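Local coordinates for putative NAD(P)H-flavin oxidoreductase (Streptococcus pyogenes serotype M1, PDB 2HAY), which binds flavin mononucleotide and probably acts as an NAD(P)H-dependent oxidoreductase of the nitroreductase type, at residues B[21-26]-B[75-80]; B[85-90]-B[195-200]. All coordinates share one frame; numbering follows the deposited sequence.

Interaction 2 lies in the buried middle of the four-stranded antiparallel sheet, joining its two inner strands, while interaction 1 sits at the edge of the domain, where the loop 21-26 rests on the short helix 76-81 beside the flavin. The chemistry follows the place: backbone hydrogen bonds and apolar side chains unite 85-90 with 195-200, whereas van der Waals packing joins 21-26 to 75-80, while Ala21 N of the loop binds the flavin phosphate. Helix 76-81 runs almost directly into strand 84-91, and the two contacts touch: Tyr25 OH lies 2.8 Å from Ser199 OG, a probable hydrogen bond, and Leu79 CD2 packs against Phe85 CZ.

Interaction 1 (B[21-26]-B[75-80]); sequences AVRVYK and AQYQLE. With FMN (flavin mononucleotide), chain I.
This is a loop-on-helix packing contact at the rim of the flavin pocket: residues 21-26, in the loop between helices 6-18 and 32-43, lie across the first turn of helix 76-81. The backbone approach is close, with Arg23 O 3.3 Å from Gln78 N, but the angle is too poor for a hydrogen bond. Gln78 carries the buried part. Its aliphatic CG reaches the edge of the Tyr25 ring, 4.0 Å from CE1, and a bend at chi2 (97°) turns the amide along the Arg23 backbone, where NE2 keeps a weak hydrogen bond to Gly74 O. A glutamine suits this pocket position because its methylenes pack against the loop while NE2 lies near FMN O2, at 3.8 Å.

On the outer side, Arg23 NH2 comes within 3.7 Å of Tyr77 CD1, the guanidinium and ring planes lying 74° apart. Val24 CG2 meets Tyr77 CB at 3.9 Å, the two side chains running alongside each other. Tyr25 is an amphipathic choice: Val22 CG1 lies over one face of its ring, and its hydroxyl is directed to Ser199.

Ala21 N donates a nearly straight bond (167°) to FMN O1P, 2.9 Å away, and its small CB packs against the ribityl C1'. Van der Waals packing, much of it by carbon parts of polar residues, thus joins loop and helix, while Ala21 N binds the phosphate and Arg19 and Thr20 also bond to FMN.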
ATOM      1  N   ALA B  21       6.355  -5.594  13.810  1.00 29.71           N
ATOM      2  CA  ALA B  21       7.411  -5.828  12.825  1.00 30.18           C
ATOM      3  C   ALA B  21       8.447  -6.744  13.468  1.00 29.78           C
ATOM      4  O   ALA B  21       9.161  -6.351  14.388  1.00 31.15           O
ATOM      5  CB  ALA B  21       8.028  -4.495  12.298  1.00 28.46           C
ATOM      6  N   VAL B  22       8.474  -7.990  13.020  1.00 29.77           N
ATOM      7  CA  VAL B  22       9.248  -9.024  13.698  1.00 29.63           C
ATOM      8  C   VAL B  22      10.597  -9.228  12.982  1.00 30.19           C
ATOM      9  O   VAL B  22      10.638  -9.501  11.784  1.00 29.61           O
ATOM     10  CB  VAL B  22       8.435 -10.356  13.828  1.00 29.34           C
ATOM     11  CG1 VAL B  22       9.316 -11.489  14.300  1.00 27.64           C
ATOM     12  CG2 VAL B  22       7.221 -10.174  14.778  1.00 27.61           C
ATOM     13  N   ARG B  23      11.688  -9.073  13.719  1.00 30.61           N
ATOM     14  CA  ARG B  23      13.028  -9.226  13.136  1.00 31.95           C
ATOM     15  C   ARG B  23      13.596 -10.628  13.250  1.00 30.99           C
ATOM     16  O   ARG B  23      14.265 -11.103  12.325  1.00 31.21           O
ATOM     17  CB  ARG B  23      14.015  -8.224  13.731  1.00 31.70           C
ATOM     18  CG  ARG B  23      13.625  -6.753  13.490  1.00 34.51           C
ATOM     19  CD  ARG B  23      14.701  -5.766  13.993  1.00 34.99           C
ATOM     20  NE  ARG B  23      15.509  -6.332  15.083  1.00 41.88           N
ATOM     21  CZ  ARG B  23      16.795  -6.682  14.975  1.00 42.71           C
ATOM     22  NH1 ARG B  23      17.428  -7.208  16.029  1.00 43.79           N
ATOM     23  NH2 ARG B  23      17.452  -6.500  13.823  1.00 41.06           N
ATOM     24  N   VAL B  24      13.338 -11.289  14.375  1.00 30.40           N
ATOM     25  CA  VAL B  24      13.888 -12.620  14.628  1.00 30.36           C
ATOM     26  C   VAL B  24      12.789 -13.681  14.754  1.00 30.09           C
ATOM     27  O   VAL B  24      11.879 -13.563  15.589  1.00 29.83           O
ATOM     28  CB  VAL B  24      14.798 -12.641  15.873  1.00 30.18           C
ATOM     29  CG1 VAL B  24      15.525 -13.977  15.963  1.00 31.11           C
ATOM     30  CG2 VAL B  24      15.803 -11.494  15.817  1.00 30.70           C
ATOM     31  N   TYR B  25      12.889 -14.700  13.899  1.00 29.73           N
ATOM     32  CA  TYR B  25      11.899 -15.766  13.818  1.00 29.30           C
ATOM     33  C   TYR B  25      12.493 -17.059  14.332  1.00 29.93           C
ATOM     34  O   TYR B  25      13.714 -17.256  14.305  1.00 28.98           O
ATOM     35  CB  TYR B  25      11.422 -15.973  12.374  1.00 29.77           C
ATOM     36  CG  TYR B  25      10.864 -14.719  11.744  1.00 29.18           C
ATOM     37  CD1 TYR B  25      11.701 -13.801  11.109  1.00 29.86           C
ATOM     38  CD2 TYR B  25       9.497 -14.425  11.828  1.00 28.42           C
ATOM     39  CE1 TYR B  25      11.179 -12.626  10.535  1.00 29.78           C
ATOM     40  CE2 TYR B  25       8.979 -13.278  11.265  1.00 29.24           C
ATOM     41  CZ  TYR B  25       9.829 -12.380  10.633  1.00 29.39           C
ATOM     42  OH  TYR B  25       9.317 -11.240  10.104  1.00 29.63           O
ATOM     43  N   LYS B  26      11.622 -17.941  14.806  1.00 30.33           N
ATOM     44  CA  LYS B  26      12.045 -19.287  15.098  1.00 31.14           C
ATOM     45  C   LYS B  26      12.054 -20.136  13.833  1.00 31.51           C
ATOM     46  O   LYS B  26      11.741 -19.654  12.746  1.00 29.86           O
ATOM     47  CB  LYS B  26      11.234 -19.913  16.230  1.00 31.51           C
ATOM     48  CG  LYS B  26       9.774 -19.905  16.101  1.00 31.38           C
ATOM     49  CD  LYS B  26       9.220 -20.011  17.497  1.00 34.44           C
ATOM     50  CE  LYS B  26       7.860 -20.683  17.517  1.00 36.64           C
ATOM     51  NZ  LYS B  26       7.392 -20.962  18.919  1.00 38.06           N
ATOM     52  N   ALA B  75      17.302  -6.050   7.057  1.00 29.54           N
ATOM     53  CA  ALA B  75      16.750  -7.393   6.845  1.00 28.93           C
ATOM     54  C   ALA B  75      17.676  -8.521   7.292  1.00 28.69           C
ATOM     55  O   ALA B  75      17.450  -9.679   6.946  1.00 27.95           O
ATOM     56  CB  ALA B  75      16.378  -7.575   5.392  1.00 28.69           C
ATOM     57  N   GLN B  76      18.693  -8.173   8.076  1.00 29.21           N
ATOM     58  CA  GLN B  76      19.775  -9.085   8.449  1.00 30.52           C
ATOM     59  C   GLN B  76      19.272 -10.351   9.169  1.00 29.95           C
ATOM     60  O   GLN B  76      19.573 -11.473   8.762  1.00 29.51           O
ATOM     61  CB  GLN B  76      20.757  -8.358   9.377  1.00 31.51           C
ATOM     62  CG  GLN B  76      22.197  -8.505   9.018  1.00 36.72           C
ATOM     63  CD  GLN B  76      22.684  -7.353   8.191  1.00 41.90           C
ATOM     64  OE1 GLN B  76      22.935  -6.269   8.719  1.00 44.95           O
ATOM     65  NE2 GLN B  76      22.811  -7.566   6.886  1.00 42.71           N
ATOM     66  N   TYR B  77      18.519 -10.162  10.256  1.00 28.81           N
ATOM     67  CA  TYR B  77      18.004 -11.298  11.005  1.00 28.09           C
ATOM     68  C   TYR B  77      16.799 -11.917  10.305  1.00 27.87           C
ATOM     69  O   TYR B  77      16.570 -13.116  10.408  1.00 28.11           O
ATOM     70  CB  TYR B  77      17.723 -10.900  12.446  1.00 28.15           C
ATOM     71  CG  TYR B  77      19.004 -10.724  13.207  1.00 27.93           C
ATOM     72  CD1 TYR B  77      19.611  -9.480  13.308  1.00 28.24           C
ATOM     73  CD2 TYR B  77      19.636 -11.818  13.791  1.00 28.13           C
ATOM     74  CE1 TYR B  77      20.813  -9.313  13.993  1.00 27.94           C
ATOM     75  CE2 TYR B  77      20.846 -11.666  14.497  1.00 29.69           C
ATOM     76  CZ  TYR B  77      21.427 -10.411  14.582  1.00 29.36           C
ATOM     77  OH  TYR B  77      22.611 -10.255  15.258  1.00 29.79           O
ATOM     78  N   GLN B  78      16.075 -11.114   9.534  1.00 27.25           N
ATOM     79  CA  GLN B  78      14.918 -11.622   8.794  1.00 27.49           C
ATOM     80  C   GLN B  78      15.329 -12.637   7.714  1.00 28.44           C
ATOM     81  O   GLN B  78      14.771 -13.730   7.653  1.00 27.99           O
ATOM     82  CB  GLN B  78      14.091 -10.471   8.221  1.00 26.60           C
ATOM     83  CG  GLN B  78      13.451  -9.594   9.279  1.00 26.31           C
ATOM     84  CD  GLN B  78      14.244  -8.331   9.581  1.00 27.96           C
ATOM     85  OE1 GLN B  78      15.475  -8.359   9.759  1.00 27.11           O
ATOM     86  NE2 GLN B  78      13.538  -7.201   9.632  1.00 30.17           N
ATOM     87  N   LEU B  79      16.320 -12.274   6.884  1.00 29.38           N
ATOM     88  CA  LEU B  79      16.940 -13.201   5.932  1.00 30.14           C
ATOM     89  C   LEU B  79      17.546 -14.449   6.610  1.00 30.98           C
ATOM     90  O   LEU B  79      17.473 -15.552   6.053  1.00 31.73           O
ATOM     91  CB  LEU B  79      18.008 -12.477   5.107  1.00 30.24           C
ATOM     92  CG  LEU B  79      17.578 -11.459   4.042  1.00 30.67           C
ATOM     93  CD1 LEU B  79      18.780 -10.642   3.595  1.00 32.14           C
ATOM     94  CD2 LEU B  79      16.923 -12.127   2.830  1.00 29.00           C
ATOM     95  N   GLU B  80      18.134 -14.291   7.799  1.00 30.92           N
ATOM     96  CA  GLU B  80      18.661 -15.430   8.538  1.00 31.40           C
ATOM     97  C   GLU B  80      17.586 -16.419   8.993  1.00 31.10           C
ATOM     98  O   GLU B  80      17.780 -17.637   8.889  1.00 31.65           O
ATOM     99  CB  GLU B  80      19.409 -14.991   9.797  1.00 31.89           C
ATOM    100  CG  GLU B  80      20.806 -14.511   9.602  1.00 35.30           C
ATOM    101  CD  GLU B  80      21.831 -15.621   9.378  1.00 38.16           C
ATOM    102  OE1 GLU B  80      21.608 -16.805   9.760  1.00 38.55           O
ATOM    103  OE2 GLU B  80      22.886 -15.269   8.820  1.00 39.99           O
TER
HETATM  104  N1  FMN I 701      11.795  -2.797   9.991  1.00 42.94           N
HETATM  105  C2  FMN I 701      13.143  -3.180   9.905  1.00 43.41           C
HETATM  106  O2  FMN I 701      13.755  -3.620  10.908  1.00 43.40           O
HETATM  107  N3  FMN I 701      13.811  -3.081   8.679  1.00 42.00           N
HETATM  108  C4  FMN I 701      13.187  -2.580   7.538  1.00 42.47           C
HETATM  109  O4  FMN I 701      13.807  -2.338   6.495  1.00 37.42           O
HETATM  110  C4A FMN I 701      11.850  -2.183   7.613  1.00 43.00           C
HETATM  111  N5  FMN I 701      11.239  -1.688   6.461  1.00 43.60           N
HETATM  112  C5A FMN I 701       9.904  -1.294   6.488  1.00 43.50           C
HETATM  113  C6  FMN I 701       9.308  -0.824   5.316  1.00 41.94           C
HETATM  114  C7  FMN I 701       7.977  -0.427   5.325  1.00 42.60           C
HETATM  115  C7M FMN I 701       7.304  -0.163   4.005  1.00 38.20           C
HETATM  116  C8  FMN I 701       7.226  -0.501   6.519  1.00 42.12           C
HETATM  117  C8M FMN I 701       5.732  -0.483   6.454  1.00 36.16           C
HETATM  118  C9  FMN I 701       7.828  -0.975   7.698  1.00 42.78           C
HETATM  119  C9A FMN I 701       9.180  -1.383   7.688  1.00 43.37           C
HETATM  120  N10 FMN I 701       9.814  -1.890   8.851  1.00 43.86           N
HETATM  121  C10 FMN I 701      11.150  -2.294   8.831  1.00 43.49           C
HETATM  122  C1' FMN I 701       9.072  -2.025  10.127  1.00 42.59           C
HETATM  123  C2' FMN I 701       8.882  -0.652  10.792  1.00 45.99           C
HETATM  124  O2' FMN I 701      10.019  -0.292  11.564  1.00 47.43           O
HETATM  125  C3' FMN I 701       7.642  -0.706  11.694  1.00 44.96           C
HETATM  126  O3' FMN I 701       6.512  -1.070  10.936  1.00 45.65           O
HETATM  127  C4' FMN I 701       7.337   0.585  12.446  1.00 44.21           C
HETATM  128  O4' FMN I 701       8.485   0.923  13.208  1.00 42.50           O
HETATM  129  C5' FMN I 701       6.086   0.412  13.332  1.00 44.37           C
HETATM  130  O5' FMN I 701       6.207  -0.633  14.310  1.00 41.60           O
HETATM  131  P   FMN I 701       5.288  -1.962  14.318  1.00 37.11           P
HETATM  132  O1P FMN I 701       5.969  -3.015  15.147  1.00 38.51           O
HETATM  133  O2P FMN I 701       5.045  -2.436  12.909  1.00 34.89           O
HETATM  134  O3P FMN I 701       3.936  -1.742  14.887  1.00 40.31           O

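Interaction 2 (B[85-90]-B[195-200]); sequences FILLIA and ASMLSL
Phe85 and Ser199 open an antiparallel strand pair in the middle of the nitroreductase-family sheet, strands 84-91 and 192-201 lying side by side. They form a non-hydrogen-bonded pair, and Ser199 CB, on a residue small enough to fit beside the ring, comes within 3.7 Å of Phe85 CE2. The selenomethionine Met197 adds a Met-aromatic contact: its SE meets the Phe85 ring at the edge, 83° off the normal and 3.5 Å from CE1. Next, Ile86 pairs with Leu198 through two backbone bonds, N to O and O to N, each 2.8 Å. Its branched chain suits a strand; the branch through CG1, beside the backbone N (chi1 -68°), carries CD1 to 3.7 Å from Leu200 CD1.

Leu87 points to the same side of the sheet as Phe85, and its CD2 lies alongside Met197 CG. Leu88 points to the other side, with Ile86 and Leu198; its CB, CG and both methyls gather round Ser196 OG, and it packs on Met155 of helix 137-162. Beyond it, Ala90 CB and Ala195 CB approach each other, and both side chains touch that helix, at Thr144 and Thr148. Ala195 also forms a classic beta bulge with Ser196: Leu88 O receives Ala195 N at 2.7 Å and, more weakly, Ser196 N at 3.4 Å.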
ATOM      1  N   PHE B  85      10.356 -15.673   2.600  1.00 30.45           N
ATOM      2  CA  PHE B  85      10.769 -14.331   2.267  1.00 29.88           C
ATOM      3  C   PHE B  85      10.189 -14.025   0.908  1.00 29.65           C
ATOM      4  O   PHE B  85      10.401 -14.787  -0.039  1.00 29.67           O
ATOM      5  CB  PHE B  85      12.287 -14.271   2.219  1.00 30.32           C
ATOM      6  CG  PHE B  85      12.839 -12.982   2.688  1.00 29.96           C
ATOM      7  CD1 PHE B  85      13.006 -11.930   1.804  1.00 30.96           C
ATOM      8  CD2 PHE B  85      13.206 -12.817   4.014  1.00 30.94           C
ATOM      9  CE1 PHE B  85      13.515 -10.720   2.238  1.00 31.85           C
ATOM     10  CE2 PHE B  85      13.718 -11.603   4.460  1.00 31.28           C
ATOM     11  CZ  PHE B  85      13.871 -10.558   3.577  1.00 29.82           C
ATOM     12  N   ILE B  86       9.437 -12.932   0.812  1.00 28.65           N
ATOM     13  CA  ILE B  86       8.734 -12.595  -0.435  1.00 28.99           C
ATOM     14  C   ILE B  86       9.235 -11.290  -1.015  1.00 28.55           C
ATOM     15  O   ILE B  86       9.304 -10.286  -0.312  1.00 28.95           O
ATOM     16  CB  ILE B  86       7.202 -12.501  -0.223  1.00 28.92           C
ATOM     17  CG1 ILE B  86       6.632 -13.903   0.080  1.00 30.14           C
ATOM     18  CG2 ILE B  86       6.520 -11.868  -1.428  1.00 28.41           C
ATOM     19  CD1 ILE B  86       5.135 -13.916   0.379  1.00 29.84           C
ATOM     20  N   LEU B  87       9.574 -11.312  -2.302  1.00 27.81           N
ATOM     21  CA  LEU B  87       9.988 -10.112  -3.018  1.00 27.30           C
ATOM     22  C   LEU B  87       8.804  -9.538  -3.750  1.00 26.34           C
ATOM     23  O   LEU B  87       8.156 -10.255  -4.504  1.00 26.53           O
ATOM     24  CB  LEU B  87      11.107 -10.442  -4.043  1.00 26.61           C
ATOM     25  CG  LEU B  87      12.262 -11.305  -3.549  1.00 27.34           C
ATOM     26  CD1 LEU B  87      13.215 -11.582  -4.714  1.00 26.68           C
ATOM     27  CD2 LEU B  87      13.002 -10.633  -2.391  1.00 25.59           C
ATOM     28  N   LEU B  88       8.536  -8.249  -3.528  1.00 25.93           N
ATOM     29  CA  LEU B  88       7.436  -7.542  -4.220  1.00 26.09           C
ATOM     30  C   LEU B  88       8.063  -6.777  -5.372  1.00 25.80           C
ATOM     31  O   LEU B  88       8.925  -5.917  -5.168  1.00 25.74           O
ATOM     32  CB  LEU B  88       6.684  -6.603  -3.271  1.00 24.41           C
ATOM     33  CG  LEU B  88       5.886  -7.264  -2.150  1.00 24.51           C
ATOM     34  CD1 LEU B  88       6.791  -7.717  -0.961  1.00 21.13           C
ATOM     35  CD2 LEU B  88       4.802  -6.319  -1.691  1.00 21.72           C
ATOM     36  N   ILE B  89       7.686  -7.156  -6.590  1.00 26.36           N
ATOM     37  CA  ILE B  89       8.299  -6.626  -7.816  1.00 25.77           C
ATOM     38  C   ILE B  89       7.280  -5.759  -8.546  1.00 26.14           C
ATOM     39  O   ILE B  89       6.107  -6.173  -8.695  1.00 26.07           O
ATOM     40  CB  ILE B  89       8.764  -7.791  -8.761  1.00 26.70           C
ATOM     41  CG1 ILE B  89       9.604  -8.854  -8.034  1.00 26.28           C
ATOM     42  CG2 ILE B  89       9.459  -7.267 -10.050  1.00 26.00           C
ATOM     43  CD1 ILE B  89      10.797  -8.340  -7.251  1.00 28.11           C
ATOM     44  N   ALA B  90       7.688  -4.556  -8.971  1.00 25.70           N
ATOM     45  CA  ALA B  90       6.794  -3.696  -9.774  1.00 25.34           C
ATOM     46  C   ALA B  90       7.273  -3.496 -11.234  1.00 26.02           C
ATOM     47  O   ALA B  90       8.487  -3.459 -11.497  1.00 24.53           O
ATOM     48  CB  ALA B  90       6.588  -2.364  -9.092  1.00 24.98           C
ATOM     49  N   ALA B 195      10.214  -3.500  -5.344  1.00 27.06           N
ATOM     50  CA  ALA B 195       9.510  -2.460  -4.607  1.00 27.03           C
ATOM     51  C   ALA B 195       9.816  -2.567  -3.106  1.00 26.88           C
ATOM     52  O   ALA B 195      10.072  -1.553  -2.417  1.00 26.47           O
ATOM     53  CB  ALA B 195       8.003  -2.571  -4.869  1.00 27.13           C
ATOM     54  N   SER B 196       9.791  -3.796  -2.608  1.00 26.12           N
ATOM     55  CA  SER B 196      10.042  -4.064  -1.196  1.00 27.08           C
ATOM     56  C   SER B 196      10.224  -5.584  -0.960  1.00 26.86           C
ATOM     57  O   SER B 196      10.129  -6.391  -1.897  1.00 26.76           O
ATOM     58  CB  SER B 196       8.874  -3.498  -0.349  1.00 26.26           C
ATOM     59  OG  SER B 196       7.694  -4.218  -0.609  1.00 26.03           O
HETATM   60  N   MSE B 197      10.485  -5.962   0.283  1.00 27.40           N
HETATM   61  CA  MSE B 197      10.511  -7.364   0.674  1.00 28.90           C
HETATM   62  C   MSE B 197       9.587  -7.560   1.878  1.00 28.38           C
HETATM   63  O   MSE B 197       9.288  -6.610   2.601  1.00 28.97           O
HETATM   64  CB  MSE B 197      11.935  -7.784   1.068  1.00 29.58           C
HETATM   65  CG  MSE B 197      13.024  -7.522   0.044  1.00 29.97           C
HETATM   66 SE   MSE B 197      14.822  -7.792   0.867  0.55 32.40          SE
HETATM   67  CE  MSE B 197      15.911  -7.162  -0.575  1.00 29.74           C
ATOM     68  N   LEU B 198       9.154  -8.793   2.099  1.00 27.60           N
ATOM     69  CA  LEU B 198       8.340  -9.131   3.254  1.00 27.63           C
ATOM     70  C   LEU B 198       8.868 -10.446   3.836  1.00 27.64           C
ATOM     71  O   LEU B 198       8.873 -11.454   3.150  1.00 27.37           O
ATOM     72  CB  LEU B 198       6.871  -9.304   2.824  1.00 27.29           C
ATOM     73  CG  LEU B 198       5.857  -9.684   3.902  1.00 27.07           C
ATOM     74  CD1 LEU B 198       5.716  -8.553   4.944  1.00 23.95           C
ATOM     75  CD2 LEU B 198       4.534  -9.959   3.222  1.00 28.11           C
ATOM     76  N   SER B 199       9.326 -10.444   5.081  1.00 27.67           N
ATOM     77  CA  SER B 199       9.620 -11.718   5.752  1.00 27.49           C
ATOM     78  C   SER B 199       8.381 -12.236   6.469  1.00 27.37           C
ATOM     79  O   SER B 199       7.580 -11.461   6.959  1.00 27.07           O
ATOM     80  CB  SER B 199      10.776 -11.580   6.743  1.00 27.97           C
ATOM     81  OG  SER B 199      10.527 -10.526   7.644  1.00 26.91           O
ATOM     82  N   LEU B 200       8.231 -13.554   6.511  1.00 27.36           N
ATOM     83  CA  LEU B 200       7.121 -14.179   7.203  1.00 27.37           C
ATOM     84  C   LEU B 200       7.634 -15.359   8.057  1.00 27.35           C
ATOM     85  O   LEU B 200       8.647 -15.987   7.721  1.00 26.55           O
ATOM     86  CB  LEU B 200       6.043 -14.631   6.211  1.00 26.70           C
ATOM     87  CG  LEU B 200       5.620 -13.616   5.153  1.00 29.10           C
ATOM     88  CD1 LEU B 200       6.377 -13.904   3.832  1.00 31.17           C
ATOM     89  CD2 LEU B 200       4.144 -13.678   4.914  1.00 28.42           C
TER